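Local coordinates for lectin (Pleurotus ostreatus, PDB 6T0Q), which probably binds galactose-type sugars through carbohydrate-binding modules that each hold a calcium ion, at residues Val213-Thr221 with Ser309-Phe320. Residues are numbered along the deposited sequence; the frame is centred on the assembly and turned at random.
Sequences VGSRAFRKT and SWKAIQTIPQGF. With NAG (2-acetamido-2-deoxy-beta-D-glucopyranose), chain B.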
ATOM      1  N   VAL A 213     -13.869   4.994  32.186  1.00 29.37           N
ATOM      2  CA  VAL A 213     -15.065   4.938  31.354  1.00 33.95           C
ATOM      3  C   VAL A 213     -14.821   5.744  30.087  1.00 33.49           C
ATOM      4  O   VAL A 213     -14.248   6.839  30.135  1.00 32.81           O
ATOM      5  CB  VAL A 213     -16.281   5.482  32.125  1.00 37.00           C
ATOM      6  CG1 VAL A 213     -17.519   5.539  31.218  1.00 33.72           C
ATOM      7  CG2 VAL A 213     -16.542   4.647  33.378  1.00 35.42           C
ATOM      8  N   GLY A 214     -15.243   5.210  28.942  1.00 26.61           N
ATOM      9  CA  GLY A 214     -15.146   5.975  27.709  1.00 24.10           C
ATOM     10  C   GLY A 214     -14.820   5.124  26.498  1.00 30.08           C
ATOM     11  O   GLY A 214     -14.645   3.903  26.611  1.00 27.12           O
ATOM     12  N   SER A 215     -14.724   5.770  25.335  1.00 23.50           N
ATOM     13  CA  SER A 215     -14.485   5.099  24.066  1.00 26.47           C
ATOM     14  C   SER A 215     -13.044   5.307  23.610  1.00 32.35           C
ATOM     15  O   SER A 215     -12.451   6.366  23.832  1.00 28.03           O
ATOM     16  CB  SER A 215     -15.447   5.611  22.991  1.00 26.83           C
ATOM     17  OG  SER A 215     -16.784   5.263  23.314  1.00 29.12           O
ATOM     18  N   ARG A 216     -12.491   4.277  22.969  1.00 25.36           N
ATOM     19  CA  ARG A 216     -11.112   4.267  22.503  1.00 24.08           C
ATOM     20  C   ARG A 216     -11.085   3.706  21.090  1.00 26.11           C
ATOM     21  O   ARG A 216     -11.862   2.809  20.760  1.00 25.73           O
ATOM     22  CB  ARG A 216     -10.217   3.398  23.405  1.00 19.38           C
ATOM     23  CG  ARG A 216     -10.285   3.740  24.897  1.00 27.63           C
ATOM     24  CD  ARG A 216      -9.734   5.140  25.144  1.00 29.57           C
ATOM     25  NE  ARG A 216      -9.711   5.487  26.562  1.00 31.54           N
ATOM     26  CZ  ARG A 216     -10.537   6.355  27.139  1.00 38.46           C
ATOM     27  NH1 ARG A 216     -11.459   6.985  26.422  1.00 36.08           N
ATOM     28  NH2 ARG A 216     -10.426   6.605  28.437  1.00 40.91           N
ATOM     29  N   ALA A 217     -10.173   4.209  20.262  1.00 24.57           N
ATOM     30  CA  ALA A 217     -10.072   3.735  18.889  1.00 25.28           C
ATOM     31  C   ALA A 217      -8.786   2.948  18.676  1.00 28.52           C
ATOM     32  O   ALA A 217      -7.771   3.186  19.342  1.00 27.01           O
ATOM     33  CB  ALA A 217     -10.138   4.892  17.885  1.00 24.00           C
ATOM     34  N   PHE A 218      -8.850   2.003  17.731  1.00 23.38           N
ATOM     35  CA  PHE A 218      -7.757   1.094  17.403  1.00 22.39           C
ATOM     36  C   PHE A 218      -7.710   0.907  15.894  1.00 25.80           C
ATOM     37  O   PHE A 218      -8.757   0.815  15.248  1.00 26.27           O
ATOM     38  CB  PHE A 218      -7.943  -0.267  18.092  1.00 21.94           C
ATOM     39  CG  PHE A 218      -8.104  -0.162  19.587  1.00 20.66           C
ATOM     40  CD1 PHE A 218      -9.353   0.046  20.149  1.00 21.86           C
ATOM     41  CD2 PHE A 218      -7.000  -0.241  20.421  1.00 19.60           C
ATOM     42  CE1 PHE A 218      -9.506   0.161  21.524  1.00 22.88           C
ATOM     43  CE2 PHE A 218      -7.138  -0.118  21.798  1.00 24.43           C
ATOM     44  CZ  PHE A 218      -8.397   0.076  22.352  1.00 26.18           C
ATOM     45  N   ARG A 219      -6.498   0.847  15.336  1.00 21.57           N
ATOM     46  CA  ARG A 219      -6.311   0.757  13.893  1.00 21.23           C
ATOM     47  C   ARG A 219      -5.225  -0.249  13.550  1.00 23.89           C
ATOM     48  O   ARG A 219      -4.189  -0.310  14.219  1.00 24.39           O
ATOM     49  CB  ARG A 219      -5.925   2.114  13.281  1.00 21.71           C
ATOM     50  CG  ARG A 219      -7.041   3.140  13.241  1.00 24.78           C
ATOM     51  CD  ARG A 219      -6.502   4.504  12.797  1.00 27.82           C
ATOM     52  NE  ARG A 219      -5.868   4.451  11.477  1.00 25.79           N
ATOM     53  CZ  ARG A 219      -6.514   4.609  10.326  1.00 27.70           C
ATOM     54  NH1 ARG A 219      -7.828   4.829  10.317  1.00 22.91           N
ATOM     55  NH2 ARG A 219      -5.843   4.550   9.181  1.00 32.78           N
ATOM     56  N   LYS A 220      -5.456  -1.011  12.487  1.00 24.03           N
ATOM     57  CA  LYS A 220      -4.451  -1.911  11.932  1.00 27.95           C
ATOM     58  C   LYS A 220      -4.585  -1.915  10.416  1.00 27.21           C
ATOM     59  O   LYS A 220      -5.684  -2.113   9.888  1.00 22.87           O
ATOM     60  CB  LYS A 220      -4.601  -3.332  12.486  1.00 25.74           C
ATOM     61  CG  LYS A 220      -3.647  -4.360  11.871  1.00 27.46           C
ATOM     62  CD  LYS A 220      -2.210  -4.180  12.366  1.00 29.14           C
ATOM     63  CE  LYS A 220      -1.310  -5.248  11.751  1.00 30.85           C
ATOM     64  NZ  LYS A 220       0.101  -5.077  12.157  1.00 27.54           N
ATOM     65  N   THR A 221      -3.473  -1.691   9.722  1.00 23.79           N
ATOM     66  CA  THR A 221      -3.442  -1.699   8.267  1.00 24.89           C
ATOM     67  C   THR A 221      -2.648  -2.896   7.766  1.00 25.28           C
ATOM     68  O   THR A 221      -1.586  -3.214   8.302  1.00 23.29           O
ATOM     69  CB  THR A 221      -2.816  -0.407   7.732  1.00 31.30           C
ATOM     70  OG1 THR A 221      -3.636   0.695   8.118  1.00 29.01           O
ATOM     71  CG2 THR A 221      -2.701  -0.440   6.201  1.00 28.11           C
ATOM     72  N   SER A 309       1.153  -4.157  17.801  1.00 26.27           N
ATOM     73  CA  SER A 309       1.360  -3.525  16.504  1.00 26.46           C
ATOM     74  C   SER A 309       0.160  -2.703  16.064  1.00 30.61           C
ATOM     75  O   SER A 309       0.267  -1.957  15.090  1.00 27.45           O
ATOM     76  CB  SER A 309       1.688  -4.570  15.430  1.00 31.35           C
ATOM     77  OG  SER A 309       0.518  -5.240  14.972  1.00 29.30           O
ATOM     78  N   TRP A 310      -0.969  -2.814  16.754  1.00 22.47           N
ATOM     79  CA  TRP A 310      -2.104  -1.946  16.483  1.00 22.96           C
ATOM     80  C   TRP A 310      -1.835  -0.554  17.049  1.00 21.80           C
ATOM     81  O   TRP A 310      -1.175  -0.407  18.074  1.00 25.64           O
ATOM     82  CB  TRP A 310      -3.378  -2.528  17.105  1.00 23.72           C
ATOM     83  CG  TRP A 310      -3.900  -3.757  16.382  1.00 20.62           C
ATOM     84  CD1 TRP A 310      -3.236  -4.930  16.158  1.00 22.55           C
ATOM     85  CD2 TRP A 310      -5.196  -3.911  15.794  1.00 18.60           C
ATOM     86  NE1 TRP A 310      -4.048  -5.813  15.460  1.00 19.90           N
ATOM     87  CE2 TRP A 310      -5.256  -5.208  15.233  1.00 20.80           C
ATOM     88  CE3 TRP A 310      -6.315  -3.071  15.676  1.00 23.40           C
ATOM     89  CZ2 TRP A 310      -6.392  -5.684  14.572  1.00 21.44           C
ATOM     90  CZ3 TRP A 310      -7.442  -3.548  15.022  1.00 24.97           C
ATOM     91  CH2 TRP A 310      -7.472  -4.841  14.481  1.00 23.92           C
ATOM     92  N   LYS A 311      -2.341   0.468  16.366  1.00 23.90           N
ATOM     93  CA  LYS A 311      -2.307   1.823  16.903  1.00 26.54           C
ATOM     94  C   LYS A 311      -3.588   2.097  17.683  1.00 27.18           C
ATOM     95  O   LYS A 311      -4.646   1.544  17.381  1.00 27.09           O
ATOM     96  CB  LYS A 311      -2.145   2.859  15.787  1.00 30.68           C
ATOM     97  CG  LYS A 311      -0.880   2.685  14.955  1.00 39.23           C
ATOM     98  CD  LYS A 311       0.322   2.460  15.848  1.00 52.07           C
ATOM     99  CE  LYS A 311       1.356   3.558  15.708  1.00 62.08           C
ATOM    100  NZ  LYS A 311       2.470   3.329  16.671  1.00 65.92           N
ATOM    101  N   ALA A 312      -3.483   2.966  18.687  1.00 22.19           N
ATOM    102  CA  ALA A 312      -4.577   3.230  19.610  1.00 23.31           C
ATOM    103  C   ALA A 312      -4.555   4.700  20.015  1.00 27.45           C
ATOM    104  O   ALA A 312      -3.501   5.336  20.004  1.00 27.25           O
ATOM    105  CB  ALA A 312      -4.472   2.339  20.859  1.00 24.55           C
ATOM    106  N   ILE A 313      -5.718   5.235  20.388  1.00 26.75           N
ATOM    107  CA  ILE A 313      -5.801   6.628  20.826  1.00 30.46           C
ATOM    108  C   ILE A 313      -6.948   6.763  21.821  1.00 29.82           C
ATOM    109  O   ILE A 313      -7.974   6.090  21.696  1.00 27.68           O
ATOM    110  CB  ILE A 313      -5.958   7.587  19.619  1.00 30.32           C
ATOM    111  CG1 ILE A 313      -5.527   9.006  20.002  1.00 31.95           C
ATOM    112  CG2 ILE A 313      -7.384   7.575  19.080  1.00 31.28           C
ATOM    113  CD1 ILE A 313      -5.445   9.957  18.818  1.00 36.31           C
ATOM    114  N   GLN A 314      -6.775   7.642  22.816  1.00 26.95           N
ATOM    115  CA  GLN A 314      -7.749   7.731  23.902  1.00 28.87           C
ATOM    116  C   GLN A 314      -8.882   8.707  23.615  1.00 33.39           C
ATOM    117  O   GLN A 314     -10.020   8.467  24.033  1.00 35.82           O
ATOM    118  CB  GLN A 314      -7.050   8.116  25.214  1.00 31.13           C
ATOM    119  CG  GLN A 314      -6.055   7.061  25.668  1.00 42.28           C
ATOM    120  CD  GLN A 314      -5.336   7.422  26.950  1.00 51.11           C
ATOM    121  OE1 GLN A 314      -5.873   8.141  27.797  1.00 47.99           O
ATOM    122  NE2 GLN A 314      -4.112   6.920  27.100  1.00 53.15           N
ATOM    123  N   THR A 315      -8.595   9.816  22.941  1.00 29.72           N
ATOM    124  CA  THR A 315      -9.627  10.727  22.456  1.00 33.27           C
ATOM    125  C   THR A 315      -9.781  10.460  20.966  1.00 32.51           C
ATOM    126  O   THR A 315      -8.866  10.724  20.180  1.00 30.90           O
ATOM    127  CB  THR A 315      -9.267  12.189  22.714  1.00 35.35           C
ATOM    128  OG1 THR A 315      -9.181  12.428  24.123  1.00 38.88           O
ATOM    129  CG2 THR A 315     -10.329  13.105  22.113  1.00 38.04           C
ATOM    130  N   ILE A 316     -10.926   9.918  20.584  1.00 28.41           N
ATOM    131  CA  ILE A 316     -11.124   9.481  19.209  1.00 29.69           C
ATOM    132  C   ILE A 316     -11.368  10.687  18.313  1.00 31.80           C
ATOM    133  O   ILE A 316     -12.315  11.446  18.550  1.00 33.57           O
ATOM    134  CB  ILE A 316     -12.293   8.500  19.108  1.00 29.60           C
ATOM    135  CG1 ILE A 316     -12.054   7.281  20.015  1.00 27.95           C
ATOM    136  CG2 ILE A 316     -12.476   8.095  17.666  1.00 27.13           C
ATOM    137  CD1 ILE A 316     -13.214   6.311  20.016  1.00 27.23           C
ATOM    138  N   PRO A 317     -10.569  10.887  17.272  1.00 31.33           N
ATOM    139  CA  PRO A 317     -10.806  12.006  16.360  1.00 36.06           C
ATOM    140  C   PRO A 317     -11.879  11.677  15.336  1.00 38.34           C
ATOM    141  O   PRO A 317     -12.149  10.516  15.022  1.00 31.38           O
ATOM    142  CB  PRO A 317      -9.449  12.187  15.676  1.00 35.57           C
ATOM    143  CG  PRO A 317      -8.910  10.781  15.613  1.00 33.26           C
ATOM    144  CD  PRO A 317      -9.378  10.109  16.892  1.00 33.97           C
ATOM    145  N   GLN A 318     -12.472  12.738  14.792  1.00 41.42           N
ATOM    146  CA  GLN A 318     -13.378  12.574  13.663  1.00 44.11           C
ATOM    147  C   GLN A 318     -12.629  11.961  12.488  1.00 37.30           C
ATOM    148  O   GLN A 318     -11.485  12.321  12.206  1.00 37.19           O
ATOM    149  CB  GLN A 318     -13.986  13.922  13.270  1.00 54.75           C
ATOM    150  CG  GLN A 318     -15.452  13.833  12.882  1.00 63.83           C
ATOM    151  CD  GLN A 318     -16.325  13.291  14.005  1.00 73.41           C
ATOM    152  OE1 GLN A 318     -15.958  13.342  15.182  1.00 76.04           O
ATOM    153  NE2 GLN A 318     -17.489  12.769  13.643  1.00 77.08           N
ATOM    154  N   GLY A 319     -13.263  10.994  11.826  1.00 35.41           N
ATOM    155  CA  GLY A 319     -12.587  10.285  10.757  1.00 35.63           C
ATOM    156  C   GLY A 319     -11.555   9.269  11.203  1.00 38.37           C
ATOM    157  O   GLY A 319     -10.687   8.893  10.410  1.00 32.52           O
ATOM    158  N   PHE A 320     -11.627   8.798  12.453  1.00 30.20           N
ATOM    159  CA  PHE A 320     -10.676   7.804  12.942  1.00 29.08           C
ATOM    160  C   PHE A 320     -10.687   6.524  12.113  1.00 27.04           C
ATOM    161  O   PHE A 320      -9.702   5.777  12.144  1.00 29.68           O
ATOM    162  CB  PHE A 320     -10.986   7.442  14.402  1.00 23.46           C
ATOM    163  CG  PHE A 320     -12.232   6.611  14.553  1.00 29.41           C
ATOM    164  CD1 PHE A 320     -13.483   7.207  14.550  1.00 32.85           C
ATOM    165  CD2 PHE A 320     -12.154   5.229  14.650  1.00 27.95           C
ATOM    166  CE1 PHE A 320     -14.635   6.446  14.671  1.00 31.28           C
ATOM    167  CE2 PHE A 320     -13.304   4.457  14.756  1.00 31.49           C
ATOM    168  CZ  PHE A 320     -14.546   5.070  14.772  1.00 27.77           C
TER
HETATM  169  C1  NAG B   1     -17.662   5.243  19.729  1.00 38.73           C
HETATM  170  C2  NAG B   1     -18.236   6.559  19.231  1.00 44.83           C
HETATM  171  C3  NAG B   1     -19.143   7.157  20.290  1.00 53.29           C
HETATM  172  C4  NAG B   1     -20.270   6.188  20.613  1.00 52.15           C
HETATM  173  C5  NAG B   1     -19.737   4.802  20.989  1.00 45.13           C
HETATM  174  C6  NAG B   1     -20.828   3.755  20.951  1.00 41.55           C
HETATM  175  C7  NAG B   1     -17.026   7.921  17.597  1.00 46.15           C
HETATM  176  C8  NAG B   1     -15.916   8.904  17.372  1.00 43.54           C
HETATM  177  N2  NAG B   1     -17.194   7.501  18.855  1.00 39.74           N
HETATM  178  O3  NAG B   1     -19.681   8.379  19.798  1.00 56.53           O
HETATM  179  O4  NAG B   1     -20.833   6.896  21.649  1.00 60.33           O
HETATM  180  O5  NAG B   1     -18.734   4.345  20.064  1.00 39.38           O
HETATM  181  O6  NAG B   1     -21.025   3.158  22.223  1.00 55.49           O
HETATM  182  O7  NAG B   1     -17.738   7.519  16.678  1.00 46.86           O
HETATM  183  O   HOH W   1     -12.933   9.075  22.837  1.00 44.96           O
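One face of the W310 indole is covered by CB of K220, 3.3 Å from the centroid of the six-membered ring in a CH-pi contact. NE1 hydrogen-bonds O of V305. The lysine chain crosses the indole at about a right angle. With CG anti to the backbone N (chi1 176°) and a bend at chi2, it brings NZ to OG of S309, 2.9 Å away; that OG is also hydrogen-bonded to D307. The guanidinium of R216 has CB of Q314 over one face. Its NH1 hydrogen-bonds O of S215 nearly in the guanidinium plane, and NH2 forms a salt bridge with D205. At the edge of the R219 guanidinium lies O of F320; NH1, above the F320 carbonyl plane, hydrogen-bonds it at 2.8 Å. NH1 also hydrogen-bonds O of P322, NH2 O of P323, and NE forms a salt bridge with E327. Strands 214-222 and 311-313 are antiparallel neighbours in one of the two sheets of the C-terminal beta-sandwich. A217 with I313 and R219 with K311 are hydrogen-bonded pairs; F218 with A312 is a non-hydrogen-bonded pair. CB of A217 meets CG1 of I316 (3.7 Å) and CD2 of F320 (3.8 Å). S215, I316 and F320 line a glycan pocket, where CG2 of I316 approaches C8 of NAG at 3.5 Å. OG of S215 is hydrogen-bonded to T280. A water bridges O of S215 and N of I316.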